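Local coordinates for ABC transporter periplasmic peptide-binding protein (Pseudoalteromonas, PDB 4QFL) that binds dipeptides, here Ala-Phe, in the periplasm and probably delivers them to an ABC transporter for uptake, at residues 40-45 with 213-218; 52-57 with 524-529. One frame throughout, in Å; residues are numbered along the deposited sequence.

Helix 50-60 and the loop that leads into it join the two contacts, whose centres are about 12 Å apart. In contact 1 the loop 40-45 reaches strand 213-219 through aromatic rings; in contact 2 the helix itself meets the late loop 524-529 through a carboxylate and a water. Phe42 CD2 packs on Ile56 CG2 at 3.5 Å, and Val40 N probably bonds to Thr52 OG1. Tyr213 OH and Leu529 O, 2.8 Å apart, probably tie the two distant segments together. Contact 2 is the one near the dipeptide: the side chain of Ile53 is about 5 Å from the bound alanine, that of Asp54 about 7 Å from the phenylalanine.

Contact 1 (40-45 with 213-218); sequences VSFNPQ and YIYKEY
Phe42 projects from the loop 40-45, between strand 30-35 and helix 50-60, into a corner made by Tyr215 and Tyr218 of strand 213-219, and the three rings form an aromatic cluster. The two T-shaped pairs use different parts of the Phe42 ring. Tyr215 turns its edge to one face of Phe42: its CE2 stands over the ring centre, 4.1 Å from Phe42 CZ, with the planes at 83°. Toward Tyr218 the roles are reversed, for Phe42 offers its own edge. Its CE1 comes down on the face of Tyr218, off-centre toward the rim and 3.7 Å from CD2, with CZ beside it near CG. Here the planes meet at 73° and the centroids lie 5.2 Å apart. Both tyrosines carry CG anti to the backbone N (chi1 170° in Tyr218), which sends both rings toward the loop from a strand with a classic beta bulge, where Lys216 and Glu217 both face Arg225. Around and just after Phe42, an ST turn from Asn43 N to Ser41 OG and an Asx turn from Gln45 N to Asn43 OD1 fix the backbone; the latter bond is 2.9 Å long. Asn43 ND2 also donates an almost straight bond to Gln45 OE1 and another to Asp204 OD1. Helix 50-60 packs on Phe42 through Ile56, and Tyr206 adds another ring beside Tyr215. Tyr218 has a polar anchor as well, its OH bonded to Asn38 ND2. A serine in place of Tyr218 would probably leave the CE1 edge of Phe42 without the face it rests on and Asn38 without its hydroxyl partner. Between the segments the chemistry is wholly aromatic: ring edges directed at pi faces join loop to strand, while the polar bonds described lie within the loop and at side-chain ends beyond the ring contacts.

Contact 2 (52-57 with 524-529); sequences TIDIIA and FGAISL
Asp54 OD1 accepts the backbone N-H of Ile527 in a bond of 2.9 Å, nearly straight at 166°. The donor approaches from above the carboxylate plane, 46° out of it. The same oxygen lies 3.4 Å from Ala526 CB, while the other, OD2, is 3.3 Å from Ile527 CD1; the carboxylate, probably charged, thus lies against the hydrocarbon of the loop. Asp54 has CG anti to its carbonyl carbon (chi1 -85°), a turn that brings the carboxylate across to the loop backbone. Ala526 points its methyl at the helix, where it presses on Ile53 CG2 at 3.4 Å, tighter than usual for two carbons. Water 1 lies between Ile53 O (2.6 Å) and Ile527 O (2.8 Å), placed to donate to either, though other acceptors compete for its protons. Ile527 N is held directly, and its O probably through this shared water. The junction lies beside the dipeptide pocket, Ile53 about 5 Å from the bound alanine at nearest approach. Asp181 accepts from Ala526 N and touches Ile53. The loop, after strand 516-517 and before strand 533-534 in the chain, lies against Tyr33 of strand 30-35 and Tyr244 of strand 241-246; Ile55 brings helix 50-60 to Tyr244 as well.

Contact 1 (40-45 with 213-218)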
loop_
_atom_site.group_PDB
_atom_site.type_symbol
_atom_site.label_atom_id
_atom_site.label_comp_id
_atom_site.label_asym_id
_atom_site.label_seq_id
_atom_site.Cartn_x
_atom_site.Cartn_y
_atom_site.Cartn_z
ATOM N N VAL A 40 -2.290 10.977 6.441
ATOM C CA VAL A 40 -2.954 11.953 5.570
ATOM C C VAL A 40 -4.436 12.086 5.890
ATOM O O VAL A 40 -5.107 13.001 5.431
ATOM C CB VAL A 40 -2.801 11.596 4.076
ATOM C CG1 VAL A 40 -1.347 11.667 3.659
ATOM C CG2 VAL A 40 -3.375 10.228 3.793
ATOM N N SER A 41 -4.940 11.157 6.688
ATOM C CA SER A 41 -6.350 11.115 7.012
ATOM C C SER A 41 -6.534 10.086 8.114
ATOM O O SER A 41 -5.612 9.336 8.428
ATOM C CB SER A 41 -7.143 10.708 5.770
ATOM O OG SER A 41 -8.536 10.770 6.002
ATOM N N PHE A 42 -7.719 10.047 8.704
ATOM C CA PHE A 42 -8.042 8.954 9.603
ATOM C C PHE A 42 -9.044 7.976 8.992
ATOM O O PHE A 42 -9.583 7.106 9.673
ATOM C CB PHE A 42 -8.450 9.483 10.976
ATOM C CG PHE A 42 -7.284 9.961 11.765
ATOM C CD1 PHE A 42 -6.855 11.264 11.661
ATOM C CD2 PHE A 42 -6.553 9.078 12.531
ATOM C CE1 PHE A 42 -5.739 11.690 12.359
ATOM C CE2 PHE A 42 -5.448 9.505 13.224
ATOM C CZ PHE A 42 -5.046 10.807 13.138
ATOM N N ASN A 43 -9.258 8.123 7.689
ATOM C CA ASN A 43 -10.068 7.188 6.928
ATOM C C ASN A 43 -9.238 6.495 5.852
ATOM O O ASN A 43 -8.778 7.137 4.909
ATOM C CB ASN A 43 -11.257 7.912 6.301
ATOM C CG ASN A 43 -12.039 7.035 5.367
ATOM O OD1 ASN A 43 -11.832 5.820 5.305
ATOM N ND2 ASN A 43 -12.960 7.644 4.630
ATOM N N PRO A 44 -9.056 5.169 5.982
ATOM C CA PRO A 44 -8.207 4.389 5.068
ATOM C C PRO A 44 -8.649 4.459 3.607
ATOM O O PRO A 44 -7.840 4.215 2.716
ATOM C CB PRO A 44 -8.357 2.955 5.592
ATOM C CG PRO A 44 -8.753 3.116 7.025
ATOM C CD PRO A 44 -9.595 4.347 7.078
ATOM N N GLN A 45 -9.919 4.771 3.380
ATOM C CA GLN A 45 -10.487 4.878 2.035
ATOM C C GLN A 45 -9.782 5.869 1.117
ATOM O O GLN A 45 -9.754 5.685 -0.098
ATOM C CB GLN A 45 -11.956 5.292 2.118
ATOM C CG GLN A 45 -12.876 4.249 2.713
ATOM C CD GLN A 45 -14.322 4.663 2.588
ATOM O OE1 GLN A 45 -14.644 5.845 2.694
ATOM N NE2 GLN A 45 -15.200 3.697 2.347
ATOM N N TYR A 213 -8.883 0.097 19.129
ATOM C CA TYR A 213 -8.509 1.362 19.752
ATOM C C TYR A 213 -9.370 2.493 19.234
ATOM O O TYR A 213 -9.933 2.413 18.150
ATOM C CB TYR A 213 -7.031 1.667 19.525
ATOM C CG TYR A 213 -6.134 0.525 19.929
ATOM C CD1 TYR A 213 -5.698 0.386 21.249
ATOM C CD2 TYR A 213 -5.730 -0.423 18.998
ATOM C CE1 TYR A 213 -4.872 -0.667 21.630
ATOM C CE2 TYR A 213 -4.908 -1.482 19.368
ATOM C CZ TYR A 213 -4.484 -1.598 20.688
ATOM O OH TYR A 213 -3.663 -2.644 21.056
ATOM N N ILE A 214 -9.460 3.555 20.025
ATOM C CA ILE A 214 -10.345 4.671 19.744
ATOM C C ILE A 214 -9.520 5.924 19.600
ATOM O O ILE A 214 -8.498 6.078 20.265
ATOM C CB ILE A 214 -11.348 4.878 20.894
ATOM C CG1 ILE A 214 -12.084 3.572 21.183
ATOM C CG2 ILE A 214 -12.322 5.998 20.573
ATOM C CD1 ILE A 214 -13.077 3.680 22.310
ATOM N N TYR A 215 -9.958 6.823 18.734
ATOM C CA TYR A 215 -9.273 8.098 18.536
ATOM C C TYR A 215 -9.356 8.998 19.773
ATOM O O TYR A 215 -10.443 9.221 20.321
ATOM C CB TYR A 215 -9.858 8.819 17.323
ATOM C CG TYR A 215 -9.322 10.209 17.094
ATOM C CD1 TYR A 215 -9.834 11.294 17.797
ATOM C CD2 TYR A 215 -8.321 10.442 16.158
ATOM C CE1 TYR A 215 -9.358 12.570 17.583
ATOM C CE2 TYR A 215 -7.836 11.719 15.937
ATOM C CZ TYR A 215 -8.364 12.778 16.654
ATOM O OH TYR A 215 -7.894 14.049 16.444
ATOM N N LYS A 216 -8.204 9.508 20.205
ATOM C CA LYS A 216 -8.144 10.476 21.304
ATOM C C LYS A 216 -7.621 11.844 20.840
ATOM O O LYS A 216 -8.278 12.866 21.036
ATOM C CB LYS A 216 -7.285 9.931 22.449
ATOM C CG LYS A 216 -7.158 10.855 23.641
ATOM C CD LYS A 216 -8.491 11.055 24.339
ATOM C CE LYS A 216 -8.410 12.154 25.407
ATOM N NZ LYS A 216 -7.456 11.826 26.508
ATOM N N GLU A 217 -6.459 11.857 20.190
ATOM C CA GLU A 217 -5.742 13.100 19.950
ATOM C C GLU A 217 -4.804 13.024 18.745
ATOM O O GLU A 217 -4.280 11.967 18.414
ATOM C CB GLU A 217 -4.938 13.433 21.210
ATOM C CG GLU A 217 -4.248 14.779 21.225
ATOM C CD GLU A 217 -3.372 14.946 22.454
ATOM O OE1 GLU A 217 -3.639 14.262 23.466
ATOM O OE2 GLU A 217 -2.413 15.745 22.409
ATOM N N TYR A 218 -4.585 14.167 18.109
ATOM C CA TYR A 218 -3.659 14.265 16.992
ATOM C C TYR A 218 -3.001 15.651 16.945
ATOM O O TYR A 218 -3.684 16.667 16.822
ATOM C CB TYR A 218 -4.396 13.955 15.686
ATOM C CG TYR A 218 -3.634 14.233 14.399
ATOM C CD1 TYR A 218 -2.339 13.752 14.199
ATOM C CD2 TYR A 218 -4.230 14.959 13.369
ATOM C CE1 TYR A 218 -1.661 13.999 13.011
ATOM C CE2 TYR A 218 -3.560 15.211 12.188
ATOM C CZ TYR A 218 -2.284 14.730 12.012
ATOM O OH TYR A 218 -1.653 14.996 10.827
#

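Contact 2 (52-57 with 524-529)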
loop_
_atom_site.group_PDB
_atom_site.type_symbol
_atom_site.label_atom_id
_atom_site.label_comp_id
_atom_site.label_asym_id
_atom_site.label_seq_id
_atom_site.Cartn_x
_atom_site.Cartn_y
_atom_site.Cartn_z
ATOM N N THR A 52 0.295 5.888 6.427
ATOM C CA THR A 52 -0.971 6.268 7.029
ATOM C C THR A 52 -1.749 5.056 7.482
ATOM O O THR A 52 -2.256 5.024 8.595
ATOM C CB THR A 52 -1.830 7.073 6.065
ATOM O OG1 THR A 52 -1.156 8.293 5.749
ATOM C CG2 THR A 52 -3.169 7.409 6.701
ATOM N N ILE A 53 -1.842 4.054 6.616
ATOM C CA ILE A 53 -2.590 2.836 6.929
ATOM C C ILE A 53 -2.001 2.087 8.126
ATOM O O ILE A 53 -2.734 1.507 8.936
ATOM C CB ILE A 53 -2.668 1.893 5.702
ATOM C CG1 ILE A 53 -3.349 2.601 4.526
ATOM C CG2 ILE A 53 -3.407 0.628 6.056
ATOM C CD1 ILE A 53 -4.717 3.170 4.855
ATOM N N ASP A 54 -0.677 2.105 8.241
ATOM C CA ASP A 54 -0.014 1.425 9.342
ATOM C C ASP A 54 -0.494 2.006 10.660
ATOM O O ASP A 54 -0.561 1.296 11.657
ATOM C CB ASP A 54 1.509 1.532 9.232
ATOM C CG ASP A 54 2.116 0.447 8.345
ATOM O OD1 ASP A 54 1.381 -0.478 7.945
ATOM O OD2 ASP A 54 3.332 0.507 8.055
ATOM N N ILE A 55 -0.834 3.295 10.659
ATOM C CA ILE A 55 -1.330 3.969 11.865
ATOM C C ILE A 55 -2.798 3.649 12.163
ATOM O O ILE A 55 -3.128 3.258 13.278
ATOM C CB ILE A 55 -1.163 5.510 11.786
ATOM C CG1 ILE A 55 0.305 5.879 11.631
ATOM C CG2 ILE A 55 -1.746 6.192 13.021
ATOM C CD1 ILE A 55 0.552 7.349 11.386
ATOM N N ILE A 56 -3.670 3.793 11.168
ATOM C CA ILE A 56 -5.110 3.855 11.417
ATOM C C ILE A 56 -5.936 2.583 11.184
ATOM O O ILE A 56 -6.922 2.356 11.873
ATOM C CB ILE A 56 -5.766 5.011 10.607
ATOM C CG1 ILE A 56 -5.693 4.724 9.109
ATOM C CG2 ILE A 56 -5.103 6.339 10.936
ATOM C CD1 ILE A 56 -6.346 5.798 8.241
ATOM N N ALA A 57 -5.544 1.758 10.223
ATOM C CA ALA A 57 -6.441 0.732 9.690
ATOM C C ALA A 57 -6.801 -0.387 10.665
ATOM O O ALA A 57 -7.969 -0.577 11.000
ATOM C CB ALA A 57 -5.857 0.152 8.417
ATOM N N PHE A 524 1.970 -9.588 3.597
ATOM C CA PHE A 524 1.195 -8.555 2.909
ATOM C C PHE A 524 0.417 -7.695 3.904
ATOM O O PHE A 524 0.283 -8.058 5.071
ATOM C CB PHE A 524 0.246 -9.174 1.871
ATOM C CG PHE A 524 -0.698 -10.215 2.438
ATOM C CD1 PHE A 524 -1.873 -9.840 3.061
ATOM C CD2 PHE A 524 -0.421 -11.567 2.306
ATOM C CE1 PHE A 524 -2.738 -10.791 3.569
ATOM C CE2 PHE A 524 -1.280 -12.518 2.804
ATOM C CZ PHE A 524 -2.440 -12.137 3.436
ATOM N N GLY A 525 -0.078 -6.553 3.441
ATOM C CA GLY A 525 -0.969 -5.746 4.247
ATOM C C GLY A 525 -0.279 -4.903 5.294
ATOM O O GLY A 525 0.925 -5.012 5.514
ATOM N N ALA A 526 -1.063 -4.054 5.946
ATOM C CA ALA A 526 -0.545 -3.121 6.936
ATOM C C ALA A 526 -0.196 -3.784 8.262
ATOM O O ALA A 526 -0.661 -4.876 8.574
ATOM C CB ALA A 526 -1.543 -2.010 7.165
ATOM N N ILE A 527 0.641 -3.097 9.031
ATOM C CA ILE A 527 1.005 -3.501 10.379
ATOM C C ILE A 527 -0.236 -3.497 11.272
ATOM O O ILE A 527 -1.141 -2.695 11.064
ATOM C CB ILE A 527 2.062 -2.526 10.946
ATOM C CG1 ILE A 527 3.471 -2.981 10.555
ATOM C CG2 ILE A 527 1.927 -2.392 12.439
ATOM C CD1 ILE A 527 4.420 -1.841 10.166
ATOM N N SER A 528 -0.289 -4.400 12.253
ATOM C CA SER A 528 -1.382 -4.382 13.229
ATOM C C SER A 528 -0.873 -4.451 14.652
ATOM O O SER A 528 -0.016 -5.273 14.972
ATOM C CB SER A 528 -2.375 -5.517 12.985
ATOM O OG SER A 528 -3.335 -5.585 14.028
ATOM N N LEU A 529 -1.405 -3.570 15.496
ATOM C CA LEU A 529 -1.105 -3.574 16.926
ATOM C C LEU A 529 -2.314 -4.042 17.720
ATOM O O LEU A 529 -2.382 -3.850 18.926
ATOM C CB LEU A 529 -0.688 -2.182 17.400
ATOM C CG LEU A 529 0.505 -1.505 16.717
ATOM C CD1 LEU A 529 0.777 -0.150 17.355
ATOM C CD2 LEU A 529 1.755 -2.368 16.750
HETATM O O HOH W 1 -2.962 -0.653 10.331
#